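Long-range contacts in putative neuraminyllactose-binding hemagglutinin homolog (Helicobacter pylori, PDB 3BGH), which is of unproven function but is probably an outer-membrane lipoprotein adhesin that recognises sialylated glycans such as neuraminyllactose: residues L38-I46 and E61-L72; E121-L132 and D151-V162. All coordinates share one frame; numbering follows the deposited sequence.

Contact 1 of 2, residues L38-I46 and E61-L72; sequences LVVLIEPKI and EKSLFLQLSSFL
The first strand and first long helix of a beta-alpha-beta unit pack here through Val39, Leu41, Pro44 and Ile46 on one side and Glu61, Phe65 and Leu72 on the other. The axes of strand 38-42 and helix 61-72 approach to 9.4 Å and run antiparallel at 169°, as expected for a helix that returns along the strand it follows. Phe65 fills the middle. Its CG is anti to the backbone N (chi1 -168°), which swings the ring toward Glu43 and Pro44, where strand 38-48 is interrupted. There Leu41 O meets the ring near its plane, 3.4 Å from Phe65 CE1, while Glu43 CA lies over one face, 4.0 Å from the Phe65 centroid, in a CH-pi contact. Pro44 CD comes in obliquely, 3.9 Å from Phe65 CB, so Leu41, Glu43 and Pro44 all touch this one side chain. Leu41 and Phe65 overlap head to tail, and the CD2 branch of Leu41 reaches 3.4 Å from Ser69 OG; that hydroxyl is hydrogen-bonded to Gln81 of strand 78-82 and, weakly, to Phe65 O. Further toward the start of the strand, Val39 CG2 touches Leu72 CD1 at 3.7 Å. At the other end lies a single hydrogen bond between the segments: Ile46 N donates to Glu61 OE2 at 2.8 Å, nearly straight (168°), using the anti lone pair of that oxygen. The carboxylate thus takes up a backbone N-H just beyond the interruption, while Glu61 CG packs against Ile46 CG1 at 3.8 Å. Leu64 and Leu68, whose CB atoms also point to the strand, touch Met102 of strand 98-114. The pattern, alternate strand residues set against successive helix turns and strand 78-82 beside strand 38-48, is that of a parallel beta-alpha-beta crossover with its helix laid over the sheet.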
# COMPACT_ATOMS: atom_id res chain seq x y z
N LEU A 38 25.73 3.56 -20.50
CA LEU A 38 24.34 3.87 -20.91
C LEU A 38 23.29 3.12 -20.04
O LEU A 38 23.37 1.89 -19.92
CB LEU A 38 24.11 3.52 -22.39
CG LEU A 38 22.65 3.42 -22.87
CD1 LEU A 38 21.95 4.77 -22.95
CD2 LEU A 38 22.52 2.71 -24.21
N VAL A 39 22.32 3.84 -19.46
CA VAL A 39 21.20 3.18 -18.74
C VAL A 39 19.85 3.39 -19.43
O VAL A 39 19.53 4.50 -19.84
CB VAL A 39 21.09 3.58 -17.24
CG1 VAL A 39 22.45 3.71 -16.58
CG2 VAL A 39 20.32 4.85 -17.07
N VAL A 40 19.08 2.33 -19.55
CA VAL A 40 17.73 2.43 -20.08
C VAL A 40 16.74 2.75 -18.94
O VAL A 40 16.71 2.06 -17.92
CB VAL A 40 17.32 1.13 -20.76
CG1 VAL A 40 15.90 1.21 -21.27
CG2 VAL A 40 18.22 0.84 -21.90
N LEU A 41 15.95 3.80 -19.12
CA LEU A 41 14.96 4.18 -18.13
C LEU A 41 13.58 3.98 -18.70
O LEU A 41 13.26 4.55 -19.74
CB LEU A 41 15.16 5.64 -17.75
CG LEU A 41 14.66 6.03 -16.37
CD1 LEU A 41 15.60 5.41 -15.36
CD2 LEU A 41 14.62 7.54 -16.22
N ILE A 42 12.77 3.16 -18.05
CA ILE A 42 11.39 2.87 -18.47
C ILE A 42 10.43 3.77 -17.69
O ILE A 42 10.72 4.12 -16.56
CB ILE A 42 11.06 1.39 -18.28
CG1 ILE A 42 11.98 0.56 -19.15
CG2 ILE A 42 9.63 1.08 -18.66
CD1 ILE A 42 11.64 -0.89 -19.17
N GLU A 43 9.31 4.17 -18.31
CA GLU A 43 8.38 5.09 -17.69
C GLU A 43 7.79 4.38 -16.47
O GLU A 43 7.33 3.25 -16.62
CB GLU A 43 7.27 5.52 -18.68
CG GLU A 43 6.38 6.73 -18.23
CD GLU A 43 5.37 7.21 -19.32
OE1 GLU A 43 4.56 6.38 -19.84
OE2 GLU A 43 5.36 8.43 -19.63
N PRO A 44 7.81 5.01 -15.28
CA PRO A 44 7.38 4.37 -14.04
C PRO A 44 5.89 4.06 -14.09
O PRO A 44 5.12 4.88 -14.59
CB PRO A 44 7.65 5.43 -12.97
CG PRO A 44 8.62 6.35 -13.54
CD PRO A 44 8.23 6.40 -15.01
N LYS A 45 5.52 2.88 -13.63
CA LYS A 45 4.13 2.47 -13.48
C LYS A 45 3.70 2.56 -12.02
O LYS A 45 4.05 1.68 -11.23
CB LYS A 45 3.98 1.02 -13.94
CG LYS A 45 3.48 0.86 -15.34
CD LYS A 45 4.57 1.05 -16.40
CE LYS A 45 3.96 1.05 -17.83
NZ LYS A 45 4.83 1.84 -18.77
N ILE A 46 2.99 3.63 -11.64
CA ILE A 46 2.53 3.83 -10.27
C ILE A 46 1.00 3.89 -10.23
O ILE A 46 0.41 4.87 -10.65
CB ILE A 46 3.07 5.15 -9.62
CG1 ILE A 46 4.56 5.43 -9.94
CG2 ILE A 46 2.80 5.19 -8.12
CD1 ILE A 46 5.57 4.47 -9.36
N GLU A 61 4.26 10.32 -12.15
CA GLU A 61 5.07 9.43 -13.01
C GLU A 61 5.98 10.18 -13.99
O GLU A 61 7.08 9.71 -14.29
CB GLU A 61 4.22 8.49 -13.84
CG GLU A 61 3.62 7.35 -13.09
CD GLU A 61 2.48 6.67 -13.86
OE1 GLU A 61 2.04 7.18 -14.91
OE2 GLU A 61 2.03 5.62 -13.41
N LYS A 62 5.52 11.32 -14.51
CA LYS A 62 6.27 12.09 -15.50
C LYS A 62 7.43 12.78 -14.83
O LYS A 62 8.54 12.77 -15.35
CB LYS A 62 5.37 13.12 -16.25
CG LYS A 62 6.08 14.47 -16.69
CD LYS A 62 5.21 15.39 -17.61
CE LYS A 62 5.51 16.91 -17.44
NZ LYS A 62 4.96 17.45 -16.12
N SER A 63 7.21 13.37 -13.66
CA SER A 63 8.29 14.06 -12.98
C SER A 63 9.45 13.15 -12.58
O SER A 63 10.60 13.56 -12.71
CB SER A 63 7.76 14.83 -11.79
OG SER A 63 6.75 15.70 -12.25
N LEU A 64 9.16 11.93 -12.13
CA LEU A 64 10.18 10.99 -11.65
C LEU A 64 11.05 10.58 -12.81
O LEU A 64 12.27 10.43 -12.71
CB LEU A 64 9.54 9.73 -11.03
CG LEU A 64 8.98 9.70 -9.60
CD1 LEU A 64 8.53 8.28 -9.23
CD2 LEU A 64 10.02 10.16 -8.56
N PHE A 65 10.39 10.42 -13.94
CA PHE A 65 11.00 9.96 -15.17
C PHE A 65 12.01 11.01 -15.68
O PHE A 65 13.15 10.68 -16.01
CB PHE A 65 9.87 9.72 -16.15
CG PHE A 65 10.26 8.98 -17.37
CD1 PHE A 65 11.15 7.92 -17.31
CD2 PHE A 65 9.70 9.33 -18.59
CE1 PHE A 65 11.50 7.22 -18.46
CE2 PHE A 65 10.04 8.65 -19.75
CZ PHE A 65 10.95 7.59 -19.69
N LEU A 66 11.62 12.28 -15.69
CA LEU A 66 12.47 13.29 -16.29
C LEU A 66 13.60 13.59 -15.34
O LEU A 66 14.77 13.63 -15.73
CB LEU A 66 11.70 14.57 -16.63
CG LEU A 66 10.52 14.48 -17.62
CD1 LEU A 66 9.80 15.81 -17.65
CD2 LEU A 66 10.94 14.07 -19.04
N GLN A 67 13.25 13.76 -14.07
CA GLN A 67 14.22 13.99 -13.04
C GLN A 67 15.27 12.89 -12.89
O GLN A 67 16.44 13.18 -12.65
CB GLN A 67 13.52 14.20 -11.73
CG GLN A 67 12.71 15.49 -11.70
CD GLN A 67 12.98 16.24 -10.44
OE1 GLN A 67 12.27 16.06 -9.44
NE2 GLN A 67 14.06 17.03 -10.44
N LEU A 68 14.87 11.64 -13.01
CA LEU A 68 15.83 10.57 -12.94
C LEU A 68 16.74 10.58 -14.16
O LEU A 68 17.90 10.20 -14.06
CB LEU A 68 15.16 9.22 -12.78
CG LEU A 68 15.01 8.96 -11.30
CD1 LEU A 68 13.98 7.87 -11.09
CD2 LEU A 68 16.41 8.63 -10.65
N SER A 69 16.22 10.98 -15.31
CA SER A 69 17.08 11.21 -16.46
C SER A 69 18.07 12.34 -16.15
O SER A 69 19.28 12.15 -16.32
CB SER A 69 16.27 11.44 -17.73
OG SER A 69 15.64 10.23 -18.11
N SER A 70 17.59 13.47 -15.61
CA SER A 70 18.48 14.61 -15.29
C SER A 70 19.53 14.29 -14.27
O SER A 70 20.68 14.72 -14.41
CB SER A 70 17.72 15.82 -14.78
OG SER A 70 16.98 16.37 -15.83
N PHE A 71 19.12 13.57 -13.23
CA PHE A 71 20.05 13.08 -12.23
C PHE A 71 21.13 12.20 -12.88
O PHE A 71 22.31 12.37 -12.61
CB PHE A 71 19.30 12.25 -11.19
CG PHE A 71 20.19 11.67 -10.16
CD1 PHE A 71 20.61 12.45 -9.08
CD2 PHE A 71 20.61 10.35 -10.25
CE1 PHE A 71 21.45 11.91 -8.10
CE2 PHE A 71 21.45 9.80 -9.28
CZ PHE A 71 21.87 10.58 -8.20
N LEU A 72 20.72 11.27 -13.73
CA LEU A 72 21.66 10.36 -14.35
C LEU A 72 22.66 11.09 -15.26
O LEU A 72 23.87 10.98 -15.07
CB LEU A 72 20.92 9.24 -15.07
CG LEU A 72 20.28 8.27 -14.07
CD1 LEU A 72 19.21 7.49 -14.77
CD2 LEU A 72 21.30 7.36 -13.40

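Contact 2 of 2, residues E121-L132 and D151-V162; sequences EEKVIDMSSGYL and DVSKIKAVIERV. With SO4 (sulfate ion), chain E.
Strands 123-132 and 156-161 run antiparallel, their axes 150° apart in direction and 4.4 Å apart at closest approach, and belong to a beta hairpin interrupted by a classic beta bulge. Ile159 and Glu160 both face Val124, so the register slips by one between Val124 and Ile125. Val124 O accepts from both bulge amides on the same face of its carbonyl plane, Ile159 N at 2.9 Å and Glu160 N at 3.2 Å from it. The extra residue brings Ile159 CD1 within 3.7 Å of Val124 CG1, while Glu160 runs beside Val124 on the same face of the sheet.

Beyond Met127 and Lys156 the second segment leaves regular strand form, and Ser128 bridges the irregular part. With OG tucked over its own backbone, flanked by N and C (chi1 74°), its hydroxyl gives a hydrogen bond to Val152 O at 2.8 Å, in the carbonyl plane and on a lone pair, and accepts one from Ile155 N at 3.1 Å. Nearby, Asp151 OD1 accepts from Ser153 N, an Asx turn, and also from Ser153 OG, which holds the carboxylate. Met127 and Tyr131 also pack on the second subunit, which places this part of the hairpin at the dimer interface.

At the other end Lys123 and Arg161 are neighbours on one face and hold a sulfate, probably from the crystallisation liquor. Arg161 NE turns to Glu183, and Glu121 makes only a long salt bridge to Arg161 NH1. Lys123 NZ donates to sulfate O4 at 2.8 Å, and Arg161 NH2 meets the same oxygen at 2.7 Å, nearly straight (169°) and at the guanidinium edge.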
# COMPACT_ATOMS: atom_id res chain seq x y z
N GLU A 121 -4.24 17.70 20.72
CA GLU A 121 -5.69 17.74 20.51
C GLU A 121 -6.08 16.51 19.71
O GLU A 121 -5.26 15.94 19.00
CB GLU A 121 -6.08 19.04 19.77
CG GLU A 121 -5.49 20.35 20.40
CD GLU A 121 -5.72 21.63 19.56
OE1 GLU A 121 -5.65 21.57 18.30
OE2 GLU A 121 -5.95 22.71 20.18
N GLU A 122 -7.34 16.10 19.81
CA GLU A 122 -7.89 15.13 18.92
C GLU A 122 -7.78 15.67 17.50
O GLU A 122 -7.99 16.86 17.26
CB GLU A 122 -9.35 14.87 19.25
CG GLU A 122 -10.04 13.91 18.31
CD GLU A 122 -11.35 13.45 18.86
OE1 GLU A 122 -12.20 12.91 18.11
OE2 GLU A 122 -11.55 13.64 20.07
N LYS A 123 -7.40 14.81 16.57
CA LYS A 123 -7.35 15.24 15.19
C LYS A 123 -7.83 14.17 14.24
O LYS A 123 -7.78 12.98 14.59
CB LYS A 123 -5.97 15.77 14.81
CG LYS A 123 -4.83 15.12 15.50
CD LYS A 123 -3.62 16.03 15.49
CE LYS A 123 -2.50 15.42 16.35
NZ LYS A 123 -1.27 16.27 16.46
N VAL A 124 -8.38 14.60 13.10
CA VAL A 124 -8.73 13.70 12.02
C VAL A 124 -7.67 13.92 10.96
O VAL A 124 -7.20 15.06 10.77
CB VAL A 124 -10.12 13.99 11.51
CG1 VAL A 124 -10.59 12.96 10.44
CG2 VAL A 124 -11.10 14.03 12.70
N ILE A 125 -7.25 12.84 10.30
CA ILE A 125 -6.16 12.91 9.31
C ILE A 125 -6.50 12.10 8.08
O ILE A 125 -7.40 11.27 8.10
CB ILE A 125 -4.83 12.34 9.86
CG1 ILE A 125 -4.88 10.81 9.94
CG2 ILE A 125 -4.44 12.95 11.20
CD1 ILE A 125 -3.61 10.17 10.29
N ASP A 126 -5.78 12.36 6.99
CA ASP A 126 -5.66 11.43 5.89
C ASP A 126 -4.26 10.82 5.96
O ASP A 126 -3.34 11.44 6.48
CB ASP A 126 -5.88 12.15 4.56
CG ASP A 126 -7.34 12.47 4.30
OD1 ASP A 126 -8.21 11.95 5.04
OD2 ASP A 126 -7.62 13.26 3.35
N MET A 127 -4.09 9.61 5.44
CA MET A 127 -2.83 8.89 5.57
C MET A 127 -2.62 7.98 4.38
O MET A 127 -3.55 7.31 3.94
CB MET A 127 -2.82 8.04 6.87
CG MET A 127 -1.44 7.36 7.20
SD MET A 127 -1.40 6.32 8.73
CE MET A 127 -2.39 5.00 8.16
N SER A 128 -1.39 7.93 3.89
CA SER A 128 -1.07 7.08 2.77
C SER A 128 -0.69 5.64 3.12
O SER A 128 -0.29 5.31 4.25
CB SER A 128 0.11 7.68 2.07
OG SER A 128 1.23 7.40 2.89
N SER A 129 -0.76 4.80 2.10
CA SER A 129 -0.11 3.50 2.10
C SER A 129 0.50 3.35 0.71
O SER A 129 0.29 4.20 -0.16
CB SER A 129 -1.14 2.40 2.37
OG SER A 129 -1.95 2.20 1.22
N GLY A 130 1.22 2.27 0.49
CA GLY A 130 1.83 1.99 -0.78
C GLY A 130 3.32 1.79 -0.66
O GLY A 130 3.87 1.83 0.40
N TYR A 131 3.97 1.61 -1.79
CA TYR A 131 5.29 1.10 -1.80
C TYR A 131 5.78 1.13 -3.26
O TYR A 131 5.06 0.75 -4.19
CB TYR A 131 5.27 -0.34 -1.22
CG TYR A 131 6.63 -0.96 -1.08
CD1 TYR A 131 7.31 -0.94 0.14
CD2 TYR A 131 7.26 -1.57 -2.17
CE1 TYR A 131 8.60 -1.51 0.27
CE2 TYR A 131 8.55 -2.16 -2.05
CZ TYR A 131 9.19 -2.13 -0.83
OH TYR A 131 10.43 -2.69 -0.75
N LEU A 132 6.99 1.64 -3.46
CA LEU A 132 7.60 1.67 -4.77
C LEU A 132 8.78 0.74 -4.87
O LEU A 132 9.65 0.67 -3.99
CB LEU A 132 8.04 3.07 -5.11
CG LEU A 132 7.03 3.80 -5.98
CD1 LEU A 132 5.73 4.06 -5.24
CD2 LEU A 132 7.62 5.12 -6.49
N ASP A 151 9.24 2.47 0.72
CA ASP A 151 7.97 2.48 1.39
C ASP A 151 7.48 3.94 1.47
O ASP A 151 8.19 4.85 1.97
CB ASP A 151 8.17 1.92 2.80
CG ASP A 151 6.89 1.89 3.62
OD1 ASP A 151 5.81 2.36 3.20
OD2 ASP A 151 6.98 1.40 4.75
N VAL A 152 6.25 4.15 1.00
CA VAL A 152 5.67 5.48 1.01
C VAL A 152 4.40 5.50 1.87
O VAL A 152 3.57 6.37 1.74
CB VAL A 152 5.31 5.98 -0.45
CG1 VAL A 152 6.58 6.27 -1.27
CG2 VAL A 152 4.32 5.00 -1.16
N SER A 153 4.24 4.53 2.75
CA SER A 153 3.08 4.51 3.63
C SER A 153 3.28 5.34 4.92
O SER A 153 4.38 5.79 5.21
CB SER A 153 2.73 3.08 3.97
OG SER A 153 3.64 2.59 4.93
N LYS A 154 2.20 5.52 5.68
CA LYS A 154 2.21 6.32 6.94
C LYS A 154 2.52 7.82 6.80
O LYS A 154 2.78 8.49 7.80
CB LYS A 154 3.11 5.69 8.03
CG LYS A 154 2.84 4.23 8.30
CD LYS A 154 1.71 4.01 9.27
CE LYS A 154 1.91 2.67 10.05
NZ LYS A 154 0.83 2.46 11.07
N ILE A 155 2.46 8.34 5.59
CA ILE A 155 2.49 9.79 5.42
C ILE A 155 1.14 10.47 5.75
O ILE A 155 0.11 10.16 5.14
CB ILE A 155 3.02 10.16 4.02
CG1 ILE A 155 4.46 9.61 3.86
CG2 ILE A 155 3.01 11.64 3.86
CD1 ILE A 155 5.13 9.87 2.54
N LYS A 156 1.14 11.43 6.68
CA LYS A 156 -0.12 11.98 7.22
C LYS A 156 -0.37 13.48 6.96
O LYS A 156 0.55 14.31 6.96
CB LYS A 156 -0.27 11.74 8.74
CG LYS A 156 0.34 10.46 9.31
CD LYS A 156 0.01 10.30 10.84
CE LYS A 156 0.81 9.17 11.51
NZ LYS A 156 0.01 8.41 12.57
N ALA A 157 -1.64 13.82 6.75
CA ALA A 157 -2.07 15.20 6.73
C ALA A 157 -3.27 15.39 7.64
O ALA A 157 -4.27 14.69 7.55
CB ALA A 157 -2.39 15.62 5.33
N VAL A 158 -3.17 16.38 8.51
CA VAL A 158 -4.27 16.72 9.39
C VAL A 158 -5.33 17.48 8.62
O VAL A 158 -5.02 18.45 7.93
CB VAL A 158 -3.78 17.55 10.55
CG1 VAL A 158 -4.95 17.92 11.44
CG2 VAL A 158 -2.74 16.77 11.31
N ILE A 159 -6.58 17.02 8.73
CA ILE A 159 -7.70 17.69 8.10
C ILE A 159 -8.58 18.43 9.12
O ILE A 159 -9.19 19.44 8.79
CB ILE A 159 -8.56 16.76 7.24
CG1 ILE A 159 -8.92 15.48 7.98
CG2 ILE A 159 -7.82 16.43 5.96
CD1 ILE A 159 -9.76 14.50 7.14
N GLU A 160 -8.60 17.94 10.35
CA GLU A 160 -9.48 18.47 11.36
C GLU A 160 -8.81 18.40 12.75
O GLU A 160 -8.24 17.37 13.13
CB GLU A 160 -10.77 17.65 11.32
CG GLU A 160 -11.94 18.20 12.09
CD GLU A 160 -13.21 17.43 11.77
OE1 GLU A 160 -13.44 17.15 10.57
OE2 GLU A 160 -13.98 17.08 12.71
N ARG A 161 -8.85 19.52 13.49
CA ARG A 161 -8.48 19.54 14.92
C ARG A 161 -9.70 19.87 15.78
O ARG A 161 -10.55 20.64 15.37
CB ARG A 161 -7.39 20.57 15.18
CG ARG A 161 -6.34 20.57 14.11
CD ARG A 161 -5.27 21.54 14.37
NE ARG A 161 -4.00 21.03 13.88
CZ ARG A 161 -3.16 20.28 14.60
NH1 ARG A 161 -3.47 19.94 15.85
NH2 ARG A 161 -2.02 19.88 14.06
N VAL A 162 -9.78 19.28 16.96
CA VAL A 162 -10.84 19.58 17.91
C VAL A 162 -10.35 20.62 18.91
O VAL A 162 -9.45 20.35 19.70
CB VAL A 162 -11.37 18.31 18.63
CG1 VAL A 162 -12.42 18.68 19.67
CG2 VAL A 162 -11.94 17.32 17.61
S SO4 E . 0.27 18.94 16.81
O1 SO4 E . 1.59 19.58 16.80
O2 SO4 E . 0.28 17.76 17.67
O3 SO4 E . -0.70 19.90 17.31
O4 SO4 E . -0.10 18.59 15.44

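Contact 1 closes before contact 2 opens along the chain, and their centres lie about 27 Å apart, yet both use the same five-stranded mixed sheet. Strands 38-48 and 123-137 flank strand 98-114, which connects them laterally; contact 1 lies in the parallel beta-alpha-beta part, contact 2 in the antiparallel hairpin at the sheet's edge. They meet directly where Ile46 CD1 packs 3.6 Å from Leu132 CD2, with Leu64 CD1 also near that methyl at 4.3 Å. Helix 186-208 touches Leu64 of contact 1 and Ser128, Leu132 and Ala157 of contact 2. The shared sheet, helix and direct packing therefore join the beta-alpha-beta part to the long hairpin, which also reaches the second subunit.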